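Local coordinates for protein trypsin inhibitor 3 (Spinacia oleracea, PDB 4AOR) that inhibits trypsin as a small disulfide-knotted plant protein of the Mirabilis serine proteinase inhibitor family, at residues D[23-28]-D[32-37]. Residues are numbered along the deposited sequence; the frame is centred on the assembly and turned at random.
Sequences GACVPH and RIFVCQ
Phe34 lies alongside Pro27. The Pro27 ring sits above one face of the Phe34 ring near its rim, with CG 3.8 Å from Phe34 CE2. Pro27 CA covers the same face. Cys25 O lies at the ring edge, in its plane. Cys25 SG approaches the ring obliquely and touches Phe34 CB at 3.6 Å. A chi1 of 178° carries this sulfur toward Phe34, and it is bonded to Cys11.

Val26 and Val35 project from one face of the sheet, in which 34-36 is the middle strand. Their CG2 methyls are 4.3 Å apart. Val35 CG2 also meets the edge of the His28 imidazole at CD2. ND1 of that ring accepts hydrogen bonds from the backbone of Ile30 and Leu31, which would hold it against the loop.

Val26 N to Val35 O and Val35 N to Val26 O are both 2.8 Å. His28 N to Ile33 O (3.0 Å) and Gln37 N to Ala24 O (2.9 Å) extend the bonding at the two ends. Gln37, the C-terminal residue, lays its extended chain over Ala24 CB, which OE1 approaches to 3.6 Å.

Arg32 reaches away, to an acidic side chain of another protein chain. This is the β-hairpin of a knottin, and its loop leads into Arg32-Ile33, the probable reactive bond for trypsin.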
ATOM      1  N   GLY D  23     -14.677  19.264  -5.065  1.00 13.31           N
ATOM      2  CA  GLY D  23     -13.653  19.949  -5.820  1.00 12.22           C
ATOM      3  C   GLY D  23     -12.311  19.957  -5.119  1.00 19.02           C
ATOM      4  O   GLY D  23     -11.400  20.682  -5.538  1.00 16.83           O
ATOM      5  N   ALA D  24     -12.183  19.159  -4.055  1.00 12.99           N
ATOM      6  CA  ALA D  24     -10.895  19.016  -3.373  1.00 13.37           C
ATOM      7  C   ALA D  24     -10.600  17.569  -3.011  1.00  9.82           C
ATOM      8  O   ALA D  24     -11.359  16.933  -2.279  1.00 15.66           O
ATOM      9  CB  ALA D  24     -10.850  19.860  -2.131  1.00 14.68           C
ATOM     10  N   CYS D  25      -9.488  17.076  -3.531  1.00 14.66           N
ATOM     11  CA  CYS D  25      -8.997  15.750  -3.191  1.00 15.20           C
ATOM     12  C   CYS D  25      -7.741  15.969  -2.369  1.00 11.08           C
ATOM     13  O   CYS D  25      -6.754  16.508  -2.875  1.00 15.67           O
ATOM     14  CB  CYS D  25      -8.675  14.989  -4.474  1.00 10.67           C
ATOM     15  SG  CYS D  25      -7.984  13.318  -4.218  1.00 14.70           S
ATOM     16  N   VAL D  26      -7.772  15.545  -1.113  1.00  9.68           N
ATOM     17  CA  VAL D  26      -6.737  15.935  -0.154  1.00 13.94           C
ATOM     18  C   VAL D  26      -6.136  14.735   0.541  1.00 11.37           C
ATOM     19  O   VAL D  26      -6.773  13.693   0.628  1.00 10.54           O
ATOM     20  CB  VAL D  26      -7.327  16.853   0.911  1.00 11.76           C
ATOM     21  CG1 VAL D  26      -7.772  18.168   0.279  1.00 12.65           C
ATOM     22  CG2 VAL D  26      -8.500  16.178   1.614  1.00 13.55           C
ATOM     23  N   PRO D  27      -4.901  14.862   1.031  1.00 12.85           N
ATOM     24  CA  PRO D  27      -4.368  13.707   1.769  1.00 11.11           C
ATOM     25  C   PRO D  27      -5.148  13.486   3.046  1.00 12.37           C
ATOM     26  O   PRO D  27      -5.480  14.445   3.772  1.00 14.87           O
ATOM     27  CB  PRO D  27      -2.930  14.128   2.109  1.00 15.56           C
ATOM     28  CG  PRO D  27      -2.606  15.230   1.145  1.00 18.87           C
ATOM     29  CD  PRO D  27      -3.896  15.909   0.803  1.00 15.04           C
ATOM     30  N   HIS D  28      -5.493  12.229   3.307  1.00  8.57           N
ATOM     31  CA  HIS D  28      -6.062  11.854   4.583  1.00 10.81           C
ATOM     32  C   HIS D  28      -5.017  12.090   5.668  1.00 15.30           C
ATOM     33  O   HIS D  28      -3.807  11.909   5.430  1.00 10.51           O
ATOM     34  CB  HIS D  28      -6.527  10.396   4.561  1.00 10.72           C
ATOM     35  CG  HIS D  28      -7.459  10.044   5.675  1.00 11.59           C
ATOM     36  ND1 HIS D  28      -7.022   9.638   6.924  1.00 12.52           N
ATOM     37  CD2 HIS D  28      -8.815  10.029   5.727  1.00 13.29           C
ATOM     38  CE1 HIS D  28      -8.069   9.394   7.693  1.00 17.16           C
ATOM     39  NE2 HIS D  28      -9.169   9.631   6.994  1.00 15.48           N
ATOM     40  N   ARG D  32      -3.065   6.291   4.466  1.00  8.21           N
ATOM     41  CA  ARG D  32      -2.137   6.764   3.463  1.00  6.53           C
ATOM     42  C   ARG D  32      -2.743   6.793   2.059  1.00  9.36           C
ATOM     43  O   ARG D  32      -2.156   6.323   1.072  1.00  8.11           O
ATOM     44  CB  ARG D  32      -0.817   6.003   3.614  1.00  9.18           C
ATOM     45  CG  ARG D  32      -0.309   6.407   4.977  1.00 14.16           C
ATOM     46  CD  ARG D  32       1.020   5.902   5.383  1.00 13.90           C
ATOM     47  NE  ARG D  32       1.448   6.770   6.480  1.00 12.95           N
ATOM     48  CZ  ARG D  32       2.620   6.680   7.078  1.00 13.32           C
ATOM     49  NH1 ARG D  32       3.481   5.749   6.700  1.00 13.84           N
ATOM     50  NH2 ARG D  32       2.920   7.522   8.058  1.00 12.82           N
ATOM     51  N   ILE D  33      -3.944   7.378   1.998  1.00  9.00           N
ATOM     52  CA  ILE D  33      -4.645   7.578   0.746  1.00  7.13           C
ATOM     53  C   ILE D  33      -5.042   9.042   0.677  1.00 10.34           C
ATOM     54  O   ILE D  33      -4.976   9.744   1.679  1.00  8.77           O
ATOM     55  CB  ILE D  33      -5.978   6.795   0.712  1.00  9.58           C
ATOM     56  CG1 ILE D  33      -6.760   6.997   1.998  1.00  8.96           C
ATOM     57  CG2 ILE D  33      -5.749   5.310   0.447  1.00 12.73           C
ATOM     58  CD1 ILE D  33      -8.195   6.574   1.853  1.00 12.11           C
ATOM     59  N   PHE D  34      -5.476   9.472  -0.500  1.00  8.00           N
ATOM     60  CA  PHE D  34      -6.168  10.741  -0.663  1.00  8.55           C
ATOM     61  C   PHE D  34      -7.686  10.487  -0.549  1.00  9.05           C
ATOM     62  O   PHE D  34      -8.174   9.394  -0.870  1.00 10.41           O
ATOM     63  CB  PHE D  34      -5.871  11.330  -2.037  1.00  7.71           C
ATOM     64  CG  PHE D  34      -4.524  11.989  -2.147  1.00 10.00           C
ATOM     65  CD1 PHE D  34      -3.364  11.217  -2.180  1.00 11.30           C
ATOM     66  CD2 PHE D  34      -4.419  13.368  -2.245  1.00 12.56           C
ATOM     67  CE1 PHE D  34      -2.107  11.826  -2.294  1.00 15.78           C
ATOM     68  CE2 PHE D  34      -3.155  13.980  -2.355  1.00 15.38           C
ATOM     69  CZ  PHE D  34      -2.009  13.196  -2.377  1.00 14.59           C
ATOM     70  N   VAL D  35      -8.413  11.482  -0.037  1.00  9.39           N
ATOM     71  CA  VAL D  35      -9.878  11.400   0.054  1.00 10.53           C
ATOM     72  C   VAL D  35     -10.502  12.700  -0.393  1.00  8.28           C
ATOM     73  O   VAL D  35      -9.837  13.748  -0.389  1.00  9.20           O
ATOM     74  CB  VAL D  35     -10.389  11.110   1.478  1.00  8.30           C
ATOM     75  CG1 VAL D  35     -10.112   9.659   1.871  1.00 10.79           C
ATOM     76  CG2 VAL D  35      -9.795  12.122   2.495  1.00 10.87           C
ATOM     77  N   CYS D  36     -11.775  12.633  -0.765  1.00  8.96           N
ATOM     78  CA  CYS D  36     -12.503  13.847  -1.126  1.00 10.60           C
ATOM     79  C   CYS D  36     -12.858  14.617   0.126  1.00 11.57           C
ATOM     80  O   CYS D  36     -13.404  14.070   1.084  1.00 13.66           O
ATOM     81  CB  CYS D  36     -13.787  13.497  -1.907  1.00 10.09           C
ATOM     82  SG  CYS D  36     -13.464  12.778  -3.532  1.00 11.89           S
ATOM     83  N   GLN D  37     -12.550  15.901   0.099  1.00 14.64           N
ATOM     84  CA  GLN D  37     -12.972  16.824   1.147  1.00 20.12           C
ATOM     85  C   GLN D  37     -14.498  16.812   1.271  1.00 24.24           C
ATOM     86  O   GLN D  37     -15.215  16.600   0.268  1.00 17.54           O
ATOM     87  CB  GLN D  37     -12.460  18.212   0.788  1.00 22.06           C
ATOM     88  CG  GLN D  37     -12.715  19.301   1.789  1.00 27.26           C
ATOM     89  CD  GLN D  37     -12.166  20.622   1.284  1.00 23.77           C
ATOM     90  OE1 GLN D  37     -10.957  20.867   1.333  1.00 29.75           O
ATOM     91  NE2 GLN D  37     -13.052  21.470   0.763  1.00 38.49           N
ATOM     92  OXT GLN D  37     -15.050  16.977   2.369  1.00 21.13           O
TER